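Side-chain contacts in aromatic-amino-acid aminotransferase (Burkholderia pseudomallei, PDB 4F4E), which probably catalyses pyridoxal 5'-phosphate-dependent transamination between aromatic amino acids such as L-tyrosine and 2-oxoglutarate: residues A[215-220]-A[248-253]; A[68-73]-A[334-339]; A[134-139]-A[292-297]; A[188-193]-A[221-226]; A[130-135]-A[279-284]. One frame throughout, in Å; residues are numbered along the deposited sequence. Where two conformers were deposited one is given.

Contact 1 of 5, residues A[215-220]-A[248-253]; sequences AQWAQV and AAAVRL
The methyl group of A250 sits squarely over one face of the W217 indole, a compact example of how a small residue on one helix makes room for a large flat one on the next. A250 CB lies 3.5 Å from the centroid of the six-membered ring of W217, and the line between them leans only 15° from the ring normal, so this is a true CH-pi contact made over the face. The closest single atom is W217 CE2, at 3.5 Å from A250 CB, with W217 CZ2 almost as near. The indole is presented in this way because CG of W217 stands beside the backbone N (chi1 -85°) and the ring is then turned by chi2 of 118°, which sets its plane broadside to the helix that carries A250.

L253, one turn further on, approaches from another side: its CD1 methyl meets not the ring but the stem of the tryptophan, 3.8 Å from W217 CB. The two segments belong to helices 214-227 and 249-256, successive crossover helices of the beta-alpha-beta units that join the parallel strands 197-201, 230-235 and 261-266 of the large domain. L212 and F254 also touch W217.

The contact is apolar in character, carbon meeting carbon apart from the indole NE1 at the ring's margin. Dispersion and weak C-H to pi attraction probably account for most of the attraction at this point, and the fit depends on shape: the alanine methyl caps one face of the six-membered ring, while leucine packs against the stem.

Contact 2 of 5, residues A[68-73]-A[334-339]; sequences LLRAVR and LGEMRD
L69, which has the most surface buried here, touches M337 through a single branch: CD2 of L69 lies 3.8 Å from the sulfur SD of M337. A bend at the last torsion of the methionine turns its terminal methyl CE aside, so that SD is the atom nearest the leucine branch. Beside this apolar pair, R70 and E336 build a salt bridge nearer the surface, an instance of a charged pair bordering a hydrophobic one.

L69 is the N-cap residue of helix 70-81, and its side chain is purely apolar; E333, from the partner helix, instead accepts a hydrogen bond from the backbone N of R70. That partner is helix 324-354, the long helix that in this family runs between the large and small domains.

In the salt bridge, R70 NH2 donates to E336 OE1 over 2.9 Å with an N-H...O angle of 152°. The acceptor lies practically in the guanidinium plane, whereas the nitrogen meets OE1 on its syn side but 26° out of the carboxylate plane. The planes of the two flat groups are turned 58° from each other. E336 reaches out with an extended chain, and R70 bends at chi3 to bring its NH2 across.

Contact 3 of 5, residues A[134-139]-A[292-297]; sequences ADFLRT and ARVLSQ
F136 reaches across from helix 125-140 to V294 and Q297 of helix 288-303, a helix-helix packing in the large domain of this fold-type I aminotransferase, at the dimer interface. Its CB makes no contact with the facing helix, and CG lies opposite the backbone N across the CA-CB bond (chi1 175°), which projects the ring toward helix 288-303. The two sides of the ring take different partners. On one side CD1 is 4.1 Å from Q297 CB, and CE1 comes nearer, at 3.6 Å from the same Q297 CB. On the other side CE2 is 4.0 Å from V294 CG1, while CZ, at the tip, is about as close to that methyl. Both partners approach at a slant, neither over the face nor at the rim.

Q297 gives the ring only the base of its side chain. A bend at chi2 (-55°) carries the amide away: its NE2 donates to E29 O of the second subunit and its OE1 accepts from R300 of its own chain. F25 of that second subunit packs on both F136 and V294, so the N-terminal segment of one chain helps to cover the helix pair of the other; F262 of strand 261-266 also touches the F136 side chain.

Each helix turns a hydroxyl back on its own backbone. T139 OG1 donates to F136 O at 2.8 Å, in the carbonyl plane and on a lone pair. S296 OG, which accepts from A31 N of the second subunit, gives a bond of 2.7 Å to R293 O, reaching that oxygen from the same face of its plane as Q297 N.

Contact 4 of 5, residues A[188-193]-A[221-226]; sequences ALNGYE and VEVVKA
V223 meets two neighbouring residues, L189 and N190, and the contact illustrates how a branched side chain can serve an apolar and a polar partner at once. The apolar part is the approach of V223 CG1 to L189 CB, 3.8 Å apart. It engages the base of the leucine, and the same methyl also bears on the asparagine.

The second kind is a methyl-amide contact. V223 points both its methyls at one face of the N190 amide: OD1 of N190 lies 3.2 Å from V223 CG1 and 3.7 Å from V223 CG2. CG1 stands well above the amide plane, so the oxygen is met from over the flat group; the packing here is close but involves no conventional polar bond. With CG1 opposite its backbone N (chi1 180°), V223 spreads its two methyls towards this surface.

Backbone bonding shapes the third element. Helix 182-189 ends in a type I beta turn from L189 to Y192, closed by Y192 N to L189 O at 3.1 Å. Separate from that bond is a carbonyl-over-ring contact within 188-193, where A188 O sits 3.2 Å above the centre of the Y192 ring.

L189 also touches V220, one turn earlier on helix 214-227, and Y192 leans on V168 and Y170. The turn thus sits between helix 214-227, through L189 and N190, and strand 167-174, through Y192; helix 214-227 in its turn meets helix 249-256, where V224 touches F254.

Contact 5 of 5, residues A[130-135]-A[279-284]; sequences LKIGAD and GALSII
Between I132 and G133 the flat group is the peptide unit itself, and one of its faces receives the side chain of L281. The CD2 methyl of L281 hovers over this plane near the nitrogen end, 3.7 Å from G133 N and 3.6 Å from G133 CA. The other flat group, the carboxylate of D135, is engaged within its own helix: K131 NZ donates to the syn lone pair of D135 OD1, at 2.9 Å in a salt bridge.

Glycine at 133 has no side chain, which lets leucine come right against the helix backbone. I132 flanks it, with its CG1 3.9 Å from L281 CD2 and its CD1 4.1 Å from L281 CB. The two side chains run past one another in opposite directions. The first torsion of I132 places CG1 between its backbone N and carbonyl carbon (chi1 66°), where it meets the L281 methyl.

Strand 278-284, antiparallel to both its neighbours, lies between strands 118-124 and 261-266 in the large-domain sheet, and helix 125-140 directly follows the first of these. Helix 288-303 lies alongside, touching I132 through I302 and L281 through L298, while helix 154-162 touches L130 and A134.

How the contacts relate
Contact 2 closes the widest loop of chain, with the other four nested inside it. Contacts 3 and 5 share helix 125-140 and lie about 9 Å apart between centres; I283 joins them by packing on V294 and F136, and both touch the second subunit. Contacts 1 and 4 share helix 214-227, about 14 Å apart between centres, and their segments alternate along the chain. These four set helices on or around the large-domain sheet, whose strand 261-266 leads toward the cofactor-bearing K269. Contact 2 stands apart, about 38 Å from contact 4, centre to centre, and across the chain's centre; there the long interdomain helix 324-354 packs against the start of helix 70-81.

Contact 1 of 5, residues A[215-220]-A[248-253]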
# COMPACT_ATOMS: atom_id res chain seq x y z
N ALA A 215 -12.43 16.27 -29.56
CA ALA A 215 -13.79 16.68 -29.82
C ALA A 215 -14.83 15.74 -29.23
O ALA A 215 -15.90 16.18 -28.83
CB ALA A 215 -14.01 16.83 -31.30
N GLN A 216 -14.54 14.45 -29.21
CA GLN A 216 -15.40 13.50 -28.53
C GLN A 216 -15.28 13.73 -27.03
O GLN A 216 -16.27 13.62 -26.28
CB GLN A 216 -15.04 12.07 -28.93
CG GLN A 216 -15.38 11.75 -30.39
CD GLN A 216 -14.77 10.43 -30.86
OE1 GLN A 216 -13.64 10.11 -30.51
NE2 GLN A 216 -15.55 9.64 -31.62
N TRP A 217 -14.07 14.06 -26.57
CA TRP A 217 -13.86 14.37 -25.16
C TRP A 217 -14.70 15.56 -24.77
O TRP A 217 -15.30 15.55 -23.69
CB TRP A 217 -12.42 14.65 -24.86
CG TRP A 217 -11.58 13.43 -24.58
CD1 TRP A 217 -10.49 12.96 -25.30
CD2 TRP A 217 -11.76 12.51 -23.48
NE1 TRP A 217 -9.96 11.83 -24.72
CE2 TRP A 217 -10.69 11.51 -23.60
CE3 TRP A 217 -12.65 12.43 -22.43
CZ2 TRP A 217 -10.56 10.49 -22.71
CZ3 TRP A 217 -12.50 11.40 -21.52
CH2 TRP A 217 -11.50 10.44 -21.68
N ALA A 218 -14.82 16.57 -25.64
CA ALA A 218 -15.63 17.76 -25.28
C ALA A 218 -17.10 17.39 -25.08
O ALA A 218 -17.78 17.95 -24.20
CB ALA A 218 -15.46 18.87 -26.34
N GLN A 219 -17.59 16.45 -25.88
CA GLN A 219 -18.97 16.00 -25.73
C GLN A 219 -19.14 15.25 -24.42
O GLN A 219 -20.15 15.39 -23.74
CB GLN A 219 -19.41 15.12 -26.88
CG GLN A 219 -19.37 15.89 -28.19
CD GLN A 219 -19.77 15.07 -29.39
OE1 GLN A 219 -20.95 14.83 -29.61
NE2 GLN A 219 -18.80 14.67 -30.19
N VAL A 220 -18.15 14.42 -24.09
CA VAL A 220 -18.20 13.69 -22.83
C VAL A 220 -18.26 14.65 -21.64
O VAL A 220 -19.10 14.49 -20.75
CB VAL A 220 -17.04 12.69 -22.68
CG1 VAL A 220 -17.10 12.07 -21.31
CG2 VAL A 220 -17.16 11.61 -23.75
N ALA A 248 -2.32 14.55 -21.29
CA ALA A 248 -3.12 15.11 -20.16
C ALA A 248 -4.39 15.84 -20.61
O ALA A 248 -5.18 16.32 -19.78
CB ALA A 248 -2.29 16.05 -19.29
N ALA A 249 -4.60 15.94 -21.93
CA ALA A 249 -5.66 16.84 -22.46
C ALA A 249 -7.01 16.58 -21.83
O ALA A 249 -7.70 17.50 -21.42
CB ALA A 249 -5.72 16.75 -23.97
N ALA A 250 -7.39 15.32 -21.73
CA ALA A 250 -8.69 14.96 -21.19
C ALA A 250 -8.85 15.40 -19.75
O ALA A 250 -9.91 15.89 -19.36
CB ALA A 250 -8.94 13.45 -21.32
N VAL A 251 -7.78 15.27 -18.95
CA VAL A 251 -7.82 15.69 -17.55
C VAL A 251 -8.04 17.20 -17.48
O VAL A 251 -8.91 17.69 -16.75
CB VAL A 251 -6.51 15.27 -16.80
CG1 VAL A 251 -6.48 15.85 -15.41
CG2 VAL A 251 -6.33 13.76 -16.80
N ARG A 252 -7.33 17.95 -18.34
CA ARG A 252 -7.40 19.41 -18.38
C ARG A 252 -8.74 19.95 -18.87
O ARG A 252 -9.19 20.99 -18.36
CB ARG A 252 -6.23 19.96 -19.21
CG ARG A 252 -4.90 19.60 -18.52
CD ARG A 252 -3.67 20.14 -19.22
NE ARG A 252 -2.46 19.52 -18.62
CZ ARG A 252 -1.19 19.79 -18.95
NH1 ARG A 252 -0.90 20.70 -19.84
NH2 ARG A 252 -0.19 19.18 -18.35
N LEU A 253 -9.39 19.22 -19.79
CA LEU A 253 -10.73 19.58 -20.29
C LEU A 253 -11.74 19.51 -19.16
O LEU A 253 -12.59 20.40 -19.05
CB LEU A 253 -11.17 18.64 -21.43
CG LEU A 253 -10.52 18.94 -22.80
CD1 LEU A 253 -10.69 17.84 -23.89
CD2 LEU A 253 -11.06 20.26 -23.31

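Contact 2 of 5, residues A[68-73]-A[334-339]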
# COMPACT_ATOMS: atom_id res chain seq x y z
N LEU A 68 15.42 -0.43 -16.95
CA LEU A 68 15.59 0.55 -15.86
C LEU A 68 15.94 1.87 -16.50
O LEU A 68 17.03 2.01 -17.11
CB LEU A 68 16.73 0.13 -14.91
CG LEU A 68 17.05 1.04 -13.71
CD1 LEU A 68 15.85 1.20 -12.81
CD2 LEU A 68 18.28 0.55 -12.91
N LEU A 69 15.06 2.87 -16.33
CA LEU A 69 15.30 4.14 -17.00
C LEU A 69 16.55 4.84 -16.50
O LEU A 69 16.85 4.76 -15.31
CB LEU A 69 14.13 5.11 -16.85
CG LEU A 69 12.76 4.66 -17.33
CD1 LEU A 69 11.92 5.94 -17.39
CD2 LEU A 69 12.68 3.92 -18.68
N ARG A 70 17.24 5.57 -17.38
CA ARG A 70 18.48 6.23 -17.02
C ARG A 70 18.26 7.25 -15.90
O ARG A 70 19.05 7.33 -14.96
CB ARG A 70 19.12 6.89 -18.25
CG ARG A 70 19.46 5.88 -19.35
CD ARG A 70 20.03 6.57 -20.58
NE ARG A 70 19.03 7.15 -21.50
CZ ARG A 70 18.34 6.50 -22.43
NH1 ARG A 70 18.52 5.21 -22.62
NH2 ARG A 70 17.50 7.17 -23.25
N ALA A 71 17.17 8.02 -15.99
CA ALA A 71 16.89 9.03 -14.99
C ALA A 71 16.62 8.40 -13.62
O ALA A 71 17.00 8.94 -12.61
CB ALA A 71 15.71 9.89 -15.44
N VAL A 72 16.06 7.20 -13.61
CA VAL A 72 15.76 6.51 -12.38
C VAL A 72 17.07 6.00 -11.76
O VAL A 72 17.35 6.24 -10.61
CB VAL A 72 14.76 5.37 -12.62
CG1 VAL A 72 14.71 4.40 -11.45
CG2 VAL A 72 13.37 5.94 -12.92
N ARG A 73 17.88 5.33 -12.57
CA ARG A 73 19.20 4.85 -12.12
C ARG A 73 20.01 6.01 -11.55
O ARG A 73 20.56 5.94 -10.44
CB ARG A 73 19.95 4.20 -13.29
CG ARG A 73 21.26 3.55 -12.92
CD ARG A 73 22.13 3.34 -14.16
NE ARG A 73 22.38 4.64 -14.81
CZ ARG A 73 22.17 4.93 -16.11
NH1 ARG A 73 21.73 3.99 -16.97
NH2 ARG A 73 22.41 6.17 -16.55
N LEU A 334 11.21 8.36 -22.29
CA LEU A 334 9.82 8.02 -22.40
C LEU A 334 9.38 8.24 -23.86
O LEU A 334 8.59 7.47 -24.44
CB LEU A 334 9.03 8.89 -21.45
CG LEU A 334 7.52 8.64 -21.46
CD1 LEU A 334 7.15 7.16 -21.28
CD2 LEU A 334 6.94 9.52 -20.39
N GLY A 335 9.94 9.27 -24.49
CA GLY A 335 9.67 9.52 -25.90
C GLY A 335 10.19 8.42 -26.82
O GLY A 335 9.54 8.07 -27.81
N GLU A 336 11.36 7.87 -26.47
CA GLU A 336 11.93 6.74 -27.23
C GLU A 336 11.02 5.50 -27.09
O GLU A 336 10.80 4.77 -28.05
CB GLU A 336 13.36 6.45 -26.76
CG GLU A 336 14.31 7.58 -27.11
CD GLU A 336 15.64 7.46 -26.41
OE1 GLU A 336 15.76 6.63 -25.48
OE2 GLU A 336 16.55 8.23 -26.75
N MET A 337 10.47 5.30 -25.91
CA MET A 337 9.54 4.21 -25.69
C MET A 337 8.22 4.40 -26.47
O MET A 337 7.76 3.47 -27.17
CB MET A 337 9.29 4.00 -24.19
CG MET A 337 10.54 3.65 -23.43
SD MET A 337 10.34 3.89 -21.66
CE MET A 337 9.16 2.68 -21.27
N ARG A 338 7.65 5.61 -26.40
CA ARG A 338 6.50 5.97 -27.23
C ARG A 338 6.80 5.67 -28.70
O ARG A 338 6.01 5.04 -29.39
CB ARG A 338 6.16 7.45 -27.07
CG ARG A 338 4.98 7.92 -27.89
CD ARG A 338 4.64 9.38 -27.59
NE ARG A 338 5.72 10.32 -27.88
CZ ARG A 338 6.44 11.00 -26.96
NH1 ARG A 338 6.28 10.86 -25.62
NH2 ARG A 338 7.32 11.87 -27.39
N ASP A 339 7.94 6.15 -29.17
CA ASP A 339 8.26 6.03 -30.59
C ASP A 339 8.54 4.59 -31.00
O ASP A 339 8.27 4.21 -32.15
CB ASP A 339 9.44 6.92 -30.93
CG ASP A 339 9.09 8.44 -30.94
OD1 ASP A 339 7.92 8.88 -30.97
OD2 ASP A 339 10.05 9.18 -30.97

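Contact 3 of 5, residues A[134-139]-A[292-297]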
# COMPACT_ATOMS: atom_id res chain seq x y z
N ALA A 134 -12.28 5.33 -4.48
CA ALA A 134 -13.47 4.47 -4.42
C ALA A 134 -13.98 4.44 -2.97
O ALA A 134 -15.18 4.64 -2.71
CB ALA A 134 -13.15 3.04 -4.91
N ASP A 135 -13.07 4.22 -2.03
CA ASP A 135 -13.51 4.12 -0.65
C ASP A 135 -14.09 5.46 -0.17
O ASP A 135 -15.10 5.46 0.53
CB ASP A 135 -12.42 3.69 0.32
CG ASP A 135 -12.01 2.21 0.18
OD1 ASP A 135 -12.73 1.41 -0.48
OD2 ASP A 135 -10.94 1.90 0.76
N PHE A 136 -13.47 6.57 -0.52
CA PHE A 136 -14.01 7.88 -0.16
C PHE A 136 -15.35 8.11 -0.85
O PHE A 136 -16.31 8.58 -0.22
CB PHE A 136 -13.01 8.97 -0.55
CG PHE A 136 -13.49 10.37 -0.33
CD1 PHE A 136 -13.95 10.80 0.92
CD2 PHE A 136 -13.46 11.29 -1.37
CE1 PHE A 136 -14.38 12.11 1.11
CE2 PHE A 136 -13.87 12.60 -1.17
CZ PHE A 136 -14.34 13.01 0.06
N LEU A 137 -15.43 7.79 -2.14
CA LEU A 137 -16.71 7.93 -2.86
C LEU A 137 -17.85 7.15 -2.20
O LEU A 137 -18.98 7.63 -2.14
CB LEU A 137 -16.55 7.57 -4.33
CG LEU A 137 -16.02 8.74 -5.19
CD1 LEU A 137 -15.37 8.26 -6.47
CD2 LEU A 137 -17.15 9.79 -5.50
N ARG A 138 -17.53 5.97 -1.68
CA ARG A 138 -18.50 5.13 -1.02
C ARG A 138 -19.09 5.81 0.22
O ARG A 138 -20.27 5.71 0.47
CB ARG A 138 -17.90 3.78 -0.71
CG ARG A 138 -18.75 2.84 0.12
CD ARG A 138 -19.66 2.00 -0.72
NE ARG A 138 -20.18 0.89 0.10
CZ ARG A 138 -21.27 0.19 -0.19
NH1 ARG A 138 -21.98 0.47 -1.29
NH2 ARG A 138 -21.64 -0.79 0.62
N THR A 139 -18.28 6.54 0.97
CA THR A 139 -18.78 7.29 2.10
C THR A 139 -19.68 8.44 1.69
O THR A 139 -20.58 8.81 2.46
CB THR A 139 -17.66 7.93 2.98
OG1 THR A 139 -17.15 9.16 2.36
CG2 THR A 139 -16.57 6.93 3.25
N ALA A 292 -9.69 21.36 1.93
CA ALA A 292 -9.26 20.99 3.28
C ALA A 292 -10.16 19.93 3.85
O ALA A 292 -9.68 18.95 4.43
CB ALA A 292 -9.27 22.23 4.19
N ARG A 293 -11.48 20.07 3.72
CA ARG A 293 -12.39 19.04 4.20
C ARG A 293 -12.18 17.68 3.48
O ARG A 293 -12.13 16.59 4.12
CB ARG A 293 -13.87 19.54 4.07
CG ARG A 293 -14.13 20.71 5.02
CD ARG A 293 -15.58 21.18 5.01
NE ARG A 293 -15.94 22.00 3.86
CZ ARG A 293 -16.71 21.65 2.82
NH1 ARG A 293 -17.23 20.43 2.67
NH2 ARG A 293 -16.94 22.54 1.88
N VAL A 294 -12.09 17.73 2.16
CA VAL A 294 -11.92 16.52 1.35
C VAL A 294 -10.59 15.82 1.73
O VAL A 294 -10.55 14.60 1.98
CB VAL A 294 -12.01 16.85 -0.17
CG1 VAL A 294 -11.38 15.73 -1.03
CG2 VAL A 294 -13.46 17.09 -0.60
N LEU A 295 -9.50 16.56 1.78
CA LEU A 295 -8.24 15.96 2.20
C LEU A 295 -8.35 15.32 3.58
O LEU A 295 -7.81 14.25 3.81
CB LEU A 295 -7.11 17.00 2.16
CG LEU A 295 -5.71 16.53 2.58
CD1 LEU A 295 -5.26 15.46 1.61
CD2 LEU A 295 -4.71 17.68 2.58
N SER A 296 -9.04 15.96 4.50
CA SER A 296 -9.12 15.47 5.84
C SER A 296 -9.80 14.11 5.90
O SER A 296 -9.46 13.24 6.73
CB SER A 296 -9.80 16.49 6.80
OG SER A 296 -11.23 16.50 6.71
N GLN A 297 -10.76 13.91 5.02
CA GLN A 297 -11.47 12.64 4.95
C GLN A 297 -10.67 11.61 4.17
O GLN A 297 -10.66 10.43 4.51
CB GLN A 297 -12.87 12.83 4.34
CG GLN A 297 -13.80 13.67 5.23
CD GLN A 297 -13.96 13.15 6.65
OE1 GLN A 297 -13.91 11.93 6.91
NE2 GLN A 297 -14.16 14.07 7.59

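Contact 4 of 5, residues A[188-193]-A[221-226]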
# COMPACT_ATOMS: atom_id res chain seq x y z
N ALA A 188 -25.32 6.13 -23.49
CA ALA A 188 -25.24 5.55 -22.13
C ALA A 188 -25.07 6.63 -21.09
O ALA A 188 -25.79 6.65 -20.09
CB ALA A 188 -24.10 4.52 -22.03
N LEU A 189 -24.12 7.55 -21.30
CA LEU A 189 -23.91 8.64 -20.37
C LEU A 189 -25.18 9.49 -20.24
O LEU A 189 -25.55 9.88 -19.15
CB LEU A 189 -22.74 9.52 -20.83
CG LEU A 189 -21.35 8.91 -20.92
CD1 LEU A 189 -20.44 9.89 -21.68
CD2 LEU A 189 -20.82 8.57 -19.54
N ASN A 190 -25.84 9.74 -21.36
CA ASN A 190 -27.10 10.51 -21.39
C ASN A 190 -28.29 9.83 -20.69
O ASN A 190 -29.39 10.41 -20.60
CB ASN A 190 -27.44 10.91 -22.84
CG ASN A 190 -26.82 12.23 -23.22
OD1 ASN A 190 -26.70 13.15 -22.38
ND2 ASN A 190 -26.45 12.36 -24.46
N GLY A 191 -28.09 8.62 -20.21
CA GLY A 191 -29.05 7.92 -19.36
C GLY A 191 -28.65 7.68 -17.92
O GLY A 191 -29.47 7.21 -17.12
N TYR A 192 -27.42 8.03 -17.54
CA TYR A 192 -26.98 7.80 -16.18
C TYR A 192 -27.51 8.84 -15.20
O TYR A 192 -27.62 10.03 -15.51
CB TYR A 192 -25.44 7.78 -16.09
CG TYR A 192 -24.79 6.60 -16.79
CD1 TYR A 192 -25.49 5.41 -17.05
CD2 TYR A 192 -23.43 6.67 -17.14
CE1 TYR A 192 -24.85 4.33 -17.66
CE2 TYR A 192 -22.81 5.61 -17.76
CZ TYR A 192 -23.50 4.45 -18.02
OH TYR A 192 -22.83 3.41 -18.61
N GLU A 193 -27.84 8.37 -14.00
CA GLU A 193 -28.36 9.22 -12.98
C GLU A 193 -27.30 10.11 -12.33
O GLU A 193 -26.14 9.77 -12.29
CB GLU A 193 -29.07 8.39 -11.92
CG GLU A 193 -30.40 7.89 -12.41
CD GLU A 193 -31.34 9.02 -12.91
OE1 GLU A 193 -31.62 9.96 -12.12
OE2 GLU A 193 -31.81 8.96 -14.07
N VAL A 221 -17.36 15.63 -21.62
CA VAL A 221 -17.34 16.63 -20.56
C VAL A 221 -18.71 17.33 -20.46
O VAL A 221 -19.22 17.49 -19.37
CB VAL A 221 -16.23 17.69 -20.80
CG1 VAL A 221 -16.29 18.82 -19.80
CG2 VAL A 221 -14.85 17.00 -20.75
N GLU A 222 -19.29 17.72 -21.60
CA GLU A 222 -20.58 18.44 -21.59
C GLU A 222 -21.70 17.58 -20.97
O GLU A 222 -22.51 18.09 -20.17
CB GLU A 222 -20.98 18.93 -22.99
CG GLU A 222 -22.28 19.74 -23.00
CD GLU A 222 -23.57 18.90 -23.21
OE1 GLU A 222 -23.51 17.82 -23.84
OE2 GLU A 222 -24.66 19.34 -22.75
N VAL A 223 -21.73 16.29 -21.30
CA VAL A 223 -22.74 15.39 -20.72
C VAL A 223 -22.52 15.13 -19.24
O VAL A 223 -23.46 15.20 -18.46
CB VAL A 223 -22.87 14.05 -21.49
CG1 VAL A 223 -23.91 13.16 -20.85
CG2 VAL A 223 -23.26 14.35 -22.93
N VAL A 224 -21.27 14.87 -18.84
CA VAL A 224 -20.95 14.69 -17.42
C VAL A 224 -21.38 15.94 -16.64
O VAL A 224 -21.95 15.83 -15.57
CB VAL A 224 -19.45 14.41 -17.22
CG1 VAL A 224 -19.04 14.60 -15.75
CG2 VAL A 224 -19.08 13.02 -17.71
N LYS A 225 -21.11 17.11 -17.18
CA LYS A 225 -21.50 18.35 -16.51
C LYS A 225 -23.02 18.46 -16.42
O LYS A 225 -23.58 18.65 -15.33
CB LYS A 225 -20.88 19.59 -17.16
CG LYS A 225 -21.17 20.88 -16.36
CD LYS A 225 -19.99 21.86 -16.33
CE LYS A 225 -20.26 23.12 -15.50
NZ LYS A 225 -19.52 23.17 -14.22
N ALA A 226 -23.70 18.35 -17.57
CA ALA A 226 -25.15 18.49 -17.63
C ALA A 226 -25.90 17.48 -16.74
O ALA A 226 -26.94 17.83 -16.11
CB ALA A 226 -25.65 18.43 -19.07

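Contact 5 of 5, residues A[130-135]-A[279-284]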
# COMPACT_ATOMS: atom_id res chain seq x y z
N LEU A 130 -7.10 4.60 -7.25
CA LEU A 130 -8.47 4.19 -7.50
C LEU A 130 -9.17 3.71 -6.23
O LEU A 130 -10.35 4.04 -6.00
CB LEU A 130 -8.56 3.13 -8.60
CG LEU A 130 -8.22 3.50 -10.03
CD1 LEU A 130 -7.91 2.22 -10.88
CD2 LEU A 130 -9.39 4.35 -10.62
N LYS A 131 -8.45 2.93 -5.43
CA LYS A 131 -9.01 2.35 -4.20
C LYS A 131 -9.36 3.45 -3.20
O LYS A 131 -10.43 3.48 -2.63
CB LYS A 131 -7.99 1.38 -3.59
CG LYS A 131 -8.36 0.77 -2.25
CD LYS A 131 -9.70 0.06 -2.30
CE LYS A 131 -9.96 -0.74 -1.05
NZ LYS A 131 -11.39 -1.11 -0.82
N ILE A 132 -8.41 4.33 -2.93
CA ILE A 132 -8.69 5.39 -1.96
C ILE A 132 -9.81 6.31 -2.42
O ILE A 132 -10.64 6.72 -1.61
CB ILE A 132 -7.41 6.10 -1.45
CG1 ILE A 132 -6.71 6.88 -2.52
CG2 ILE A 132 -6.46 5.10 -0.75
CD1 ILE A 132 -5.53 7.71 -1.96
N GLY A 133 -9.86 6.60 -3.73
CA GLY A 133 -10.94 7.35 -4.31
C GLY A 133 -12.27 6.62 -4.15
O GLY A 133 -13.28 7.24 -3.77
N ALA A 134 -12.28 5.33 -4.48
CA ALA A 134 -13.47 4.47 -4.42
C ALA A 134 -13.98 4.44 -2.97
O ALA A 134 -15.18 4.64 -2.71
CB ALA A 134 -13.15 3.04 -4.91
N ASP A 135 -13.07 4.22 -2.03
CA ASP A 135 -13.51 4.12 -0.65
C ASP A 135 -14.09 5.46 -0.17
O ASP A 135 -15.10 5.46 0.53
CB ASP A 135 -12.42 3.69 0.32
CG ASP A 135 -12.01 2.21 0.18
OD1 ASP A 135 -12.73 1.41 -0.48
OD2 ASP A 135 -10.94 1.90 0.76
N GLY A 279 1.93 6.18 -7.55
CA GLY A 279 0.84 6.86 -8.19
C GLY A 279 0.27 7.93 -7.29
O GLY A 279 0.91 8.36 -6.30
N ALA A 280 -0.89 8.42 -7.64
CA ALA A 280 -1.49 9.56 -6.92
C ALA A 280 -2.98 9.63 -7.23
O ALA A 280 -3.42 9.33 -8.35
CB ALA A 280 -0.83 10.87 -7.29
N LEU A 281 -3.74 10.07 -6.24
CA LEU A 281 -5.15 10.42 -6.45
C LEU A 281 -5.22 11.93 -6.33
O LEU A 281 -4.70 12.50 -5.33
CB LEU A 281 -6.08 9.85 -5.37
CG LEU A 281 -7.55 10.26 -5.53
CD1 LEU A 281 -8.15 9.65 -6.82
CD2 LEU A 281 -8.35 9.91 -4.29
N SER A 282 -5.79 12.56 -7.33
CA SER A 282 -6.01 13.99 -7.29
C SER A 282 -7.51 14.22 -7.37
O SER A 282 -8.22 13.54 -8.09
CB SER A 282 -5.28 14.72 -8.45
OG SER A 282 -3.85 14.61 -8.39
N ILE A 283 -8.00 15.21 -6.59
CA ILE A 283 -9.41 15.58 -6.61
C ILE A 283 -9.54 17.11 -6.79
O ILE A 283 -8.91 17.87 -6.08
CB ILE A 283 -10.13 15.15 -5.30
CG1 ILE A 283 -9.95 13.66 -5.02
CG2 ILE A 283 -11.62 15.54 -5.35
CD1 ILE A 283 -10.47 13.22 -3.63
N ILE A 284 -10.35 17.54 -7.75
CA ILE A 284 -10.59 18.97 -7.96
C ILE A 284 -11.81 19.36 -7.13
O ILE A 284 -12.89 18.75 -7.27
CB ILE A 284 -10.76 19.29 -9.46
CG1 ILE A 284 -9.49 18.96 -10.22
CG2 ILE A 284 -11.21 20.76 -9.66
CD1 ILE A 284 -9.53 19.13 -11.74